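Local coordinates for ABC transporter substrate binding protein (Ribose) (Agrobacterium vitis S4, PDB 4WT7) that binds the sugar alcohol D-allitol between its two lobes and probably delivers a carbohydrate to an ABC transporter, at residues A[27-35]-A[283-291]; A[85-96]-A[109-120]. All blocks are in the same frame, centred on the assembly; numbering follows the deposited sequence.

Contact 1. Residues A[27-35]-A[283-291]; sequences ALSLKGKRI and IQNVALLLS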
loop_
_atom_site.group_PDB
_atom_site.type_symbol
_atom_site.label_atom_id
_atom_site.label_comp_id
_atom_site.label_asym_id
_atom_site.label_seq_id
_atom_site.Cartn_x
_atom_site.Cartn_y
_atom_site.Cartn_z
ATOM N N ALA A 27 14.723 -20.943 -19.301
ATOM C CA ALA A 27 14.955 -19.975 -18.231
ATOM C C ALA A 27 14.512 -18.571 -18.675
ATOM O O ALA A 27 14.668 -18.188 -19.844
ATOM C CB ALA A 27 16.431 -19.976 -17.833
ATOM N N LEU A 28 13.970 -17.788 -17.754
ATOM C CA LEU A 28 13.546 -16.450 -18.125
ATOM C C LEU A 28 14.746 -15.514 -18.365
ATOM O O LEU A 28 15.828 -15.668 -17.768
ATOM C CB LEU A 28 12.620 -15.881 -17.049
ATOM C CG LEU A 28 11.283 -16.604 -16.880
ATOM C CD1 LEU A 28 10.547 -16.088 -15.645
ATOM C CD2 LEU A 28 10.420 -16.430 -18.141
ATOM N N SER A 29 14.526 -14.549 -19.247
ATOM C CA SER A 29 15.541 -13.588 -19.671
ATOM C C SER A 29 14.839 -12.323 -20.146
ATOM O O SER A 29 13.672 -12.361 -20.549
ATOM C CB SER A 29 16.390 -14.163 -20.812
ATOM O OG SER A 29 17.463 -13.301 -21.195
ATOM N N LEU A 30 15.546 -11.201 -20.064
ATOM C CA LEU A 30 15.084 -9.960 -20.658
ATOM C C LEU A 30 16.183 -9.361 -21.509
ATOM O O LEU A 30 16.167 -8.166 -21.825
ATOM C CB LEU A 30 14.636 -8.977 -19.575
ATOM C CG LEU A 30 13.344 -9.365 -18.828
ATOM C CD1 LEU A 30 13.007 -8.308 -17.791
ATOM C CD2 LEU A 30 12.172 -9.552 -19.742
ATOM N N LYS A 31 17.134 -10.206 -21.911
ATOM C CA LYS A 31 18.274 -9.737 -22.687
ATOM C C LYS A 31 17.711 -9.059 -23.935
ATOM O O LYS A 31 16.731 -9.531 -24.511
ATOM C CB LYS A 31 19.209 -10.908 -23.022
ATOM C CG LYS A 31 20.389 -10.534 -23.895
ATOM C CD LYS A 31 21.317 -11.735 -24.146
ATOM C CE LYS A 31 22.456 -11.410 -25.167
ATOM N NZ LYS A 31 23.475 -10.405 -24.685
ATOM N N GLY A 32 18.272 -7.919 -24.315
ATOM C CA GLY A 32 17.791 -7.187 -25.468
ATOM C C GLY A 32 16.451 -6.486 -25.317
ATOM O O GLY A 32 15.991 -5.885 -26.266
ATOM N N LYS A 33 15.819 -6.534 -24.144
ATOM C CA LYS A 33 14.532 -5.857 -23.953
ATOM C C LYS A 33 14.719 -4.569 -23.179
ATOM O O LYS A 33 15.625 -4.440 -22.352
ATOM C CB LYS A 33 13.538 -6.734 -23.173
ATOM C CG LYS A 33 13.360 -8.116 -23.743
ATOM C CD LYS A 33 12.749 -8.074 -25.156
ATOM C CE LYS A 33 12.658 -9.470 -25.746
ATOM N NZ LYS A 33 11.919 -9.405 -27.025
ATOM N N ARG A 34 13.854 -3.611 -23.447
ATOM C CA ARG A 34 13.806 -2.385 -22.651
ATOM C C ARG A 34 12.495 -2.392 -21.869
ATOM O O ARG A 34 11.409 -2.549 -22.457
ATOM C CB ARG A 34 13.888 -1.159 -23.571
ATOM C CG ARG A 34 15.299 -0.872 -24.087
ATOM C CD ARG A 34 15.343 -0.131 -25.428
ATOM N NE ARG A 34 14.479 1.061 -25.471
ATOM C CZ ARG A 34 13.294 1.135 -26.090
ATOM N NH1 ARG A 34 12.603 2.262 -26.058
ATOM N NH2 ARG A 34 12.791 0.112 -26.757
ATOM N N ILE A 35 12.589 -2.228 -20.547
ATOM C CA ILE A 35 11.405 -2.232 -19.689
ATOM C C ILE A 35 11.203 -0.878 -18.997
ATOM O O ILE A 35 12.079 -0.430 -18.244
ATOM C CB ILE A 35 11.504 -3.347 -18.592
ATOM C CG1 ILE A 35 11.794 -4.710 -19.221
ATOM C CG2 ILE A 35 10.227 -3.386 -17.758
ATOM C CD1 ILE A 35 10.975 -5.038 -20.448
ATOM N N ILE A 283 8.316 -8.135 -12.550
ATOM C CA ILE A 283 9.316 -8.316 -13.597
ATOM C C ILE A 283 9.426 -9.780 -14.068
ATOM O O ILE A 283 9.598 -10.054 -15.270
ATOM C CB ILE A 283 10.688 -7.794 -13.172
ATOM C CG1 ILE A 283 10.580 -6.346 -12.699
ATOM C CG2 ILE A 283 11.619 -7.826 -14.337
ATOM C CD1 ILE A 283 9.775 -5.443 -13.654
ATOM N N GLN A 284 9.329 -10.717 -13.138
ATOM C CA GLN A 284 9.228 -12.118 -13.506
ATOM C C GLN A 284 8.075 -12.259 -14.496
ATOM O O GLN A 284 8.214 -12.923 -15.525
ATOM C CB GLN A 284 8.996 -13.032 -12.285
ATOM C CG GLN A 284 10.266 -13.343 -11.445
ATOM C CD GLN A 284 11.228 -14.340 -12.128
ATOM O OE1 GLN A 284 10.860 -15.485 -12.419
ATOM N NE2 GLN A 284 12.462 -13.903 -12.379
ATOM N N ASN A 285 6.935 -11.622 -14.185
ATOM C CA ASN A 285 5.760 -11.781 -15.022
ATOM C C ASN A 285 5.920 -11.085 -16.378
ATOM O O ASN A 285 5.389 -11.554 -17.386
ATOM C CB ASN A 285 4.476 -11.364 -14.283
ATOM C CG ASN A 285 4.042 -12.405 -13.266
ATOM O OD1 ASN A 285 4.649 -13.473 -13.160
ATOM N ND2 ASN A 285 3.004 -12.105 -12.506
ATOM N N VAL A 286 6.670 -9.987 -16.418
ATOM C CA VAL A 286 6.988 -9.385 -17.699
ATOM C C VAL A 286 7.780 -10.359 -18.601
ATOM O O VAL A 286 7.446 -10.543 -19.780
ATOM C CB VAL A 286 7.777 -8.098 -17.551
ATOM C CG1 VAL A 286 8.319 -7.670 -18.910
ATOM C CG2 VAL A 286 6.911 -7.000 -16.910
ATOM N N ALA A 287 8.837 -10.951 -18.060
ATOM C CA ALA A 287 9.616 -11.940 -18.796
ATOM C C ALA A 287 8.727 -13.092 -19.281
ATOM O O ALA A 287 8.689 -13.384 -20.471
ATOM C CB ALA A 287 10.743 -12.471 -17.924
ATOM N N LEU A 288 7.992 -13.722 -18.371
ATOM C CA LEU A 288 7.002 -14.729 -18.777
ATOM C C LEU A 288 6.094 -14.253 -19.936
ATOM O O LEU A 288 5.907 -14.971 -20.924
ATOM C CB LEU A 288 6.118 -15.138 -17.599
ATOM C CG LEU A 288 6.760 -15.981 -16.501
ATOM C CD1 LEU A 288 5.801 -16.091 -15.300
ATOM C CD2 LEU A 288 7.104 -17.365 -17.077
ATOM N N LEU A 289 5.516 -13.064 -19.818
ATOM C CA LEU A 289 4.700 -12.541 -20.916
ATOM C C LEU A 289 5.474 -12.450 -22.232
ATOM O O LEU A 289 5.005 -12.912 -23.273
ATOM C CB LEU A 289 4.119 -11.182 -20.578
ATOM C CG LEU A 289 3.320 -10.591 -21.742
ATOM C CD1 LEU A 289 2.009 -11.318 -21.903
ATOM C CD2 LEU A 289 3.079 -9.137 -21.549
ATOM N N LEU A 290 6.653 -11.851 -22.212
ATOM C CA LEU A 290 7.381 -11.671 -23.464
ATOM C C LEU A 290 7.852 -13.015 -24.046
ATOM O O LEU A 290 8.025 -13.135 -25.247
ATOM C CB LEU A 290 8.552 -10.700 -23.306
ATOM C CG LEU A 290 8.168 -9.299 -22.819
ATOM C CD1 LEU A 290 9.397 -8.392 -22.741
ATOM C CD2 LEU A 290 7.098 -8.687 -23.683
ATOM N N SER A 291 8.051 -14.020 -23.199
ATOM C CA SER A 291 8.412 -15.341 -23.704
ATOM C C SER A 291 7.218 -16.079 -24.333
ATOM O O SER A 291 7.394 -17.182 -24.836
ATOM C CB SER A 291 9.002 -16.211 -22.607
ATOM O OG SER A 291 7.966 -16.798 -21.855
HETATM O O HOH W 1 11.309 -13.315 -21.840
#

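Contact 2. Residues A[85-96]-A[109-120]; sequences IAQKPDAIVQLL and ARDAGIPVLTID. With X9X (D-allitol), chain C.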
loop_
_atom_site.group_PDB
_atom_site.type_symbol
_atom_site.label_atom_id
_atom_site.label_comp_id
_atom_site.label_asym_id
_atom_site.label_seq_id
_atom_site.Cartn_x
_atom_site.Cartn_y
_atom_site.Cartn_z
ATOM N N ILE A 85 5.779 5.926 -23.263
ATOM C CA ILE A 85 5.013 5.483 -24.434
ATOM C C ILE A 85 5.722 5.853 -25.732
ATOM O O ILE A 85 5.847 5.007 -26.647
ATOM C CB ILE A 85 3.567 6.011 -24.435
ATOM C CG1 ILE A 85 2.783 5.331 -23.303
ATOM C CG2 ILE A 85 2.902 5.664 -25.780
ATOM C CD1 ILE A 85 1.464 5.950 -22.962
ATOM N N ALA A 86 6.214 7.090 -25.803
ATOM C CA ALA A 86 6.943 7.573 -26.977
ATOM C C ALA A 86 8.196 6.728 -27.186
ATOM O O ALA A 86 8.769 6.679 -28.285
ATOM C CB ALA A 86 7.345 9.058 -26.786
ATOM N N GLN A 87 8.656 6.115 -26.107
ATOM C CA GLN A 87 9.866 5.316 -26.195
ATOM C C GLN A 87 9.607 3.915 -26.733
ATOM O O GLN A 87 10.538 3.234 -27.114
ATOM C CB GLN A 87 10.594 5.245 -24.840
ATOM C CG GLN A 87 11.243 6.525 -24.346
ATOM C CD GLN A 87 11.878 7.344 -25.433
ATOM O OE1 GLN A 87 11.435 8.448 -25.737
ATOM N NE2 GLN A 87 12.921 6.830 -26.027
ATOM N N LYS A 88 8.350 3.483 -26.783
ATOM C CA LYS A 88 8.009 2.121 -27.224
ATOM C C LYS A 88 8.943 1.021 -26.705
ATOM O O LYS A 88 9.535 0.272 -27.472
ATOM C CB LYS A 88 7.904 2.047 -28.753
ATOM C CG LYS A 88 6.630 2.651 -29.281
ATOM C CD LYS A 88 5.449 1.632 -29.213
ATOM C CE LYS A 88 5.751 0.334 -30.007
ATOM N NZ LYS A 88 4.754 -0.774 -29.727
ATOM N N PRO A 89 9.065 0.930 -25.387
ATOM C CA PRO A 89 9.745 -0.170 -24.721
ATOM C C PRO A 89 8.981 -1.453 -24.938
ATOM O O PRO A 89 7.856 -1.403 -25.417
ATOM C CB PRO A 89 9.656 0.218 -23.254
ATOM C CG PRO A 89 8.323 0.987 -23.178
ATOM C CD PRO A 89 8.341 1.789 -24.436
ATOM N N ASP A 90 9.579 -2.576 -24.546
ATOM C CA ASP A 90 8.939 -3.877 -24.680
ATOM C C ASP A 90 7.808 -4.122 -23.686
ATOM O O ASP A 90 6.941 -4.969 -23.916
ATOM C CB ASP A 90 10.005 -4.943 -24.632
ATOM C CG ASP A 90 10.992 -4.776 -25.761
ATOM O OD1 ASP A 90 10.581 -5.000 -26.926
ATOM O OD2 ASP A 90 12.142 -4.369 -25.498
ATOM N N ALA A 91 7.804 -3.368 -22.583
ATOM C CA ALA A 91 6.693 -3.390 -21.648
ATOM C C ALA A 91 6.796 -2.155 -20.731
ATOM O O ALA A 91 7.865 -1.516 -20.642
ATOM C CB ALA A 91 6.699 -4.689 -20.831
ATOM N N ILE A 92 5.684 -1.789 -20.094
ATOM C CA ILE A 92 5.716 -0.782 -19.045
ATOM C C ILE A 92 5.111 -1.365 -17.769
ATOM O O ILE A 92 4.074 -2.037 -17.831
ATOM C CB ILE A 92 4.910 0.450 -19.471
ATOM C CG1 ILE A 92 5.601 1.136 -20.645
ATOM C CG2 ILE A 92 4.719 1.407 -18.313
ATOM C CD1 ILE A 92 4.796 2.274 -21.286
ATOM N N VAL A 93 5.742 -1.131 -16.612
ATOM C CA VAL A 93 5.146 -1.557 -15.343
ATOM C C VAL A 93 4.865 -0.311 -14.529
ATOM O O VAL A 93 5.760 0.514 -14.310
ATOM C CB VAL A 93 6.067 -2.493 -14.465
ATOM C CG1 VAL A 93 5.240 -3.134 -13.356
ATOM C CG2 VAL A 93 6.717 -3.557 -15.290
ATOM N N GLN A 94 3.630 -0.172 -14.082
ATOM C CA GLN A 94 3.234 0.992 -13.297
ATOM C C GLN A 94 2.970 0.603 -11.863
ATOM O O GLN A 94 2.175 -0.292 -11.568
ATOM C CB GLN A 94 1.993 1.658 -13.905
ATOM C CG GLN A 94 1.367 2.739 -13.042
ATOM C CD GLN A 94 2.331 3.872 -12.802
ATOM O OE1 GLN A 94 3.114 4.240 -13.692
ATOM N NE2 GLN A 94 2.281 4.448 -11.613
ATOM N N LEU A 95 3.643 1.303 -10.973
ATOM C CA LEU A 95 3.555 1.035 -9.545
ATOM C C LEU A 95 2.740 2.137 -8.834
ATOM O O LEU A 95 3.157 3.296 -8.761
ATOM C CB LEU A 95 4.970 0.930 -8.942
ATOM C CG LEU A 95 5.081 0.933 -7.419
ATOM C CD1 LEU A 95 4.392 -0.275 -6.820
ATOM C CD2 LEU A 95 6.531 0.973 -6.998
ATOM N N LEU A 96 1.596 1.736 -8.291
ATOM C CA LEU A 96 0.741 2.609 -7.504
ATOM C C LEU A 96 0.225 3.774 -8.336
ATOM O O LEU A 96 0.358 3.810 -9.574
ATOM C CB LEU A 96 1.457 3.060 -6.208
ATOM C CG LEU A 96 1.532 1.941 -5.158
ATOM C CD1 LEU A 96 2.546 2.187 -3.997
ATOM C CD2 LEU A 96 0.144 1.668 -4.626
ATOM N N ALA A 109 -1.008 3.301 -23.700
ATOM C CA ALA A 109 0.174 2.453 -23.879
ATOM C C ALA A 109 -0.230 1.135 -24.602
ATOM O O ALA A 109 0.351 0.740 -25.620
ATOM C CB ALA A 109 0.791 2.162 -22.529
ATOM N N ARG A 110 -1.247 0.473 -24.081
ATOM C CA ARG A 110 -1.780 -0.735 -24.720
ATOM C C ARG A 110 -2.168 -0.482 -26.202
ATOM O O ARG A 110 -1.886 -1.298 -27.090
ATOM C CB ARG A 110 -3.012 -1.222 -23.951
ATOM C CG ARG A 110 -2.734 -1.615 -22.535
ATOM C CD ARG A 110 -1.797 -2.809 -22.472
ATOM N NE ARG A 110 -2.251 -3.895 -23.310
ATOM C CZ ARG A 110 -3.194 -4.775 -22.981
ATOM N NH1 ARG A 110 -3.534 -5.730 -23.832
ATOM N NH2 ARG A 110 -3.802 -4.718 -21.805
ATOM N N ASP A 111 -2.841 0.645 -26.434
ATOM C CA ASP A 111 -3.330 1.009 -27.755
ATOM C C ASP A 111 -2.118 1.226 -28.664
ATOM O O ASP A 111 -2.176 0.989 -29.857
ATOM C CB ASP A 111 -4.186 2.285 -27.691
ATOM C CG ASP A 111 -5.587 2.053 -27.092
ATOM O OD1 ASP A 111 -6.010 0.885 -26.928
ATOM O OD2 ASP A 111 -6.282 3.061 -26.782
ATOM N N ALA A 112 -1.005 1.652 -28.068
ATOM C CA ALA A 112 0.231 1.853 -28.803
ATOM C C ALA A 112 1.037 0.574 -29.020
ATOM O O ALA A 112 2.126 0.605 -29.587
ATOM C CB ALA A 112 1.088 2.886 -28.088
ATOM N N GLY A 113 0.510 -0.546 -28.562
ATOM C CA GLY A 113 1.150 -1.822 -28.807
ATOM C C GLY A 113 2.021 -2.274 -27.651
ATOM O O GLY A 113 2.737 -3.248 -27.780
ATOM N N ILE A 114 1.955 -1.577 -26.523
ATOM C CA ILE A 114 2.869 -1.837 -25.410
ATOM C C ILE A 114 2.164 -2.577 -24.295
ATOM O O ILE A 114 1.222 -2.057 -23.696
ATOM C CB ILE A 114 3.439 -0.505 -24.828
ATOM C CG1 ILE A 114 4.099 0.320 -25.934
ATOM C CG2 ILE A 114 4.471 -0.751 -23.726
ATOM C CD1 ILE A 114 4.270 1.770 -25.538
ATOM N N PRO A 115 2.641 -3.794 -23.991
ATOM C CA PRO A 115 2.191 -4.564 -22.842
ATOM C C PRO A 115 2.350 -3.747 -21.535
ATOM O O PRO A 115 3.430 -3.179 -21.265
ATOM C CB PRO A 115 3.155 -5.750 -22.819
ATOM C CG PRO A 115 3.650 -5.866 -24.167
ATOM C CD PRO A 115 3.715 -4.484 -24.719
ATOM N N VAL A 116 1.280 -3.720 -20.739
ATOM C CA VAL A 116 1.272 -3.028 -19.466
ATOM C C VAL A 116 1.038 -4.020 -18.356
ATOM O O VAL A 116 0.122 -4.833 -18.439
ATOM C CB VAL A 116 0.138 -1.981 -19.451
ATOM C CG1 VAL A 116 -0.103 -1.454 -18.029
ATOM C CG2 VAL A 116 0.474 -0.884 -20.417
ATOM N N LEU A 117 1.908 -3.998 -17.347
ATOM C CA LEU A 117 1.651 -4.670 -16.082
ATOM C C LEU A 117 1.633 -3.655 -14.950
ATOM O O LEU A 117 2.140 -2.548 -15.086
ATOM C CB LEU A 117 2.720 -5.738 -15.778
ATOM C CG LEU A 117 2.614 -7.007 -16.628
ATOM C CD1 LEU A 117 3.078 -6.717 -18.086
ATOM C CD2 LEU A 117 3.399 -8.162 -16.000
ATOM N N THR A 118 1.040 -4.018 -13.826
ATOM C CA THR A 118 1.019 -3.099 -12.700
ATOM C C THR A 118 1.390 -3.749 -11.364
ATOM O O THR A 118 1.411 -4.964 -11.218
ATOM C CB THR A 118 -0.358 -2.448 -12.558
ATOM O OG1 THR A 118 -1.347 -3.473 -12.498
ATOM C CG2 THR A 118 -0.678 -1.526 -13.734
ATOM N N ILE A 119 1.680 -2.894 -10.398
ATOM C CA ILE A 119 1.736 -3.259 -8.984
ATOM C C ILE A 119 0.767 -2.346 -8.233
ATOM O O ILE A 119 0.861 -1.118 -8.311
ATOM C CB ILE A 119 3.165 -3.146 -8.428
ATOM C CG1 ILE A 119 4.083 -4.085 -9.220
ATOM C CG2 ILE A 119 3.186 -3.457 -6.910
ATOM C CD1 ILE A 119 5.524 -3.789 -9.096
ATOM N N ASP A 120 -0.174 -2.964 -7.537
ATOM C CA ASP A 120 -1.203 -2.251 -6.795
ATOM C C ASP A 120 -2.018 -1.310 -7.679
ATOM O O ASP A 120 -2.304 -0.178 -7.294
ATOM C CB ASP A 120 -0.596 -1.465 -5.626
ATOM C CG ASP A 120 -0.295 -2.324 -4.449
ATOM O OD1 ASP A 120 -0.785 -3.468 -4.403
ATOM O OD2 ASP A 120 0.422 -1.825 -3.542
HETATM O OAA X9X C . -1.113 4.644 -1.911
HETATM C CAG X9X C . -0.562 4.721 -0.646
HETATM C CAI X9X C . -0.023 3.474 -0.026
HETATM O OAC X9X C . -1.049 2.589 0.355
HETATM C CAK X9X C . 1.037 2.852 -0.887
HETATM O OAE X9X C . 1.943 3.855 -1.139
HETATM C CAL X9X C . 1.806 1.759 -0.141
HETATM O OAF X9X C . 2.351 2.241 1.038
HETATM C CAJ X9X C . 1.087 0.444 0.082
HETATM O OAD X9X C . 0.233 0.447 1.174
HETATM C CAH X9X C . 0.382 -0.135 -1.127
HETATM O OAB X9X C . 0.289 -1.543 -1.157
#

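Contact 1. Residues A[27-35]-A[283-291]
Leu-30 and Leu-28 both lean on Ala-287, the small residue where the two backbones come nearest, in the last turns of helix 275-290. Leu-30 spreads its two methyls over the helix: CD2 lies 3.7 Å from Ala-287 CB, and CD1 meets Ile-283 CG2 at 3.8 Å, the two side chains running nearly perpendicular. With CG of Leu-28 beside its backbone N (chi1 -65°), its CD2 reaches Leu-288 CD2 at 3.6 Å, while its CD1 touches Gln-284 OE1. The amide nitrogen of that glutamine is held by Glu-57 of helix 45-60. The side chains of Ile-35 and Val-286 pass in opposite directions, CD1 4.0 Å from CG1, and the aliphatic stem of Lys-33 runs along Leu-290.

Further out, one water bridges Ser-29 O (2.9 Å) and Ala-287 O (3.0 Å), the latter already bonded within the helix. The loop is shaped by an ST turn, Lys-31 N to Ser-29 OG, and by a type II turn from Leu-30 to Lys-33, where Gly-32 suits the positive phi. Branched aliphatics around an alanine thus bind loop to helix by apolar contact, where helix 275-290 packs on one lobe's parallel sheet, its Val-286 also touching Ala-91 and Val-93.

Contact 2. Residues A[85-96]-A[109-120]
Leu-95 CD1 presses against Ile-119 CG2 at 3.4 Å, tighter than usual for two carbons, where parallel strands 91-95 and 116-119 are joined by helix 99-111 in a beta-alpha-beta crossover. Five backbone hydrogen bonds lace them, from Ile-92 N to Pro-115 O through to Leu-96 N to Ile-119 O. Beta-branched Ile, Val and Thr suit these extended positions. Ile-92 and Thr-118 lie on one face of the sheet; Val-93 and Leu-117 lie on the other, against Val-286 of helix 275-290. Ile-114 wedges tightly among Ile-85, Pro-89 and Ile-92, its CG2 3.8 Å from Ile-92 CG1. The bend of Gln-94 at chi2 (61°) carries its amide forward to Leu-96 O, NE2 donating straight (170°) from above the carbonyl plane; OE1 is bonded to Ser-38.

The open side is looser: Lys-88, folded at chi2 and chi3, brings NZ to Ala-112 O (3.0 Å) at the Schellman motif of Gly-113, whose positive phi suits a residue without a side chain.

Asp-120 OD2 accepts from allitol OAB at 2.4 Å, a length that is doubtful; OD1 bonds Thr-131. The strand ends thus give the pocket a carboxylate for a hydroxyl and apolar Leu-96 beside the carbon chain; His-44, Asp-47, Arg-170, Asp-251 and Gln-273 also hydrogen-bond allitol.

Contacts 1 and 2 belong to the same lobe, their centres about 13 Å apart, and both reach its parallel six-stranded sheet, in which strands 34-39 and 91-95 are neighbours. Contact 2 lies within the chain loop that contact 1 closes, since 27-35 and 283-291 bring the start of the chain to a helix near its end. They touch directly: Arg-34 probably hydrogen-bonds through N to Asp-90 OD2 and through NH1 to Gln-87 O. Contact 1 thus packs the chain's late helix on the sheet, while contact 2 follows two neighbouring strands, 91-95 and 116-119, to their C-terminal ends at the allitol pocket facing the other lobe.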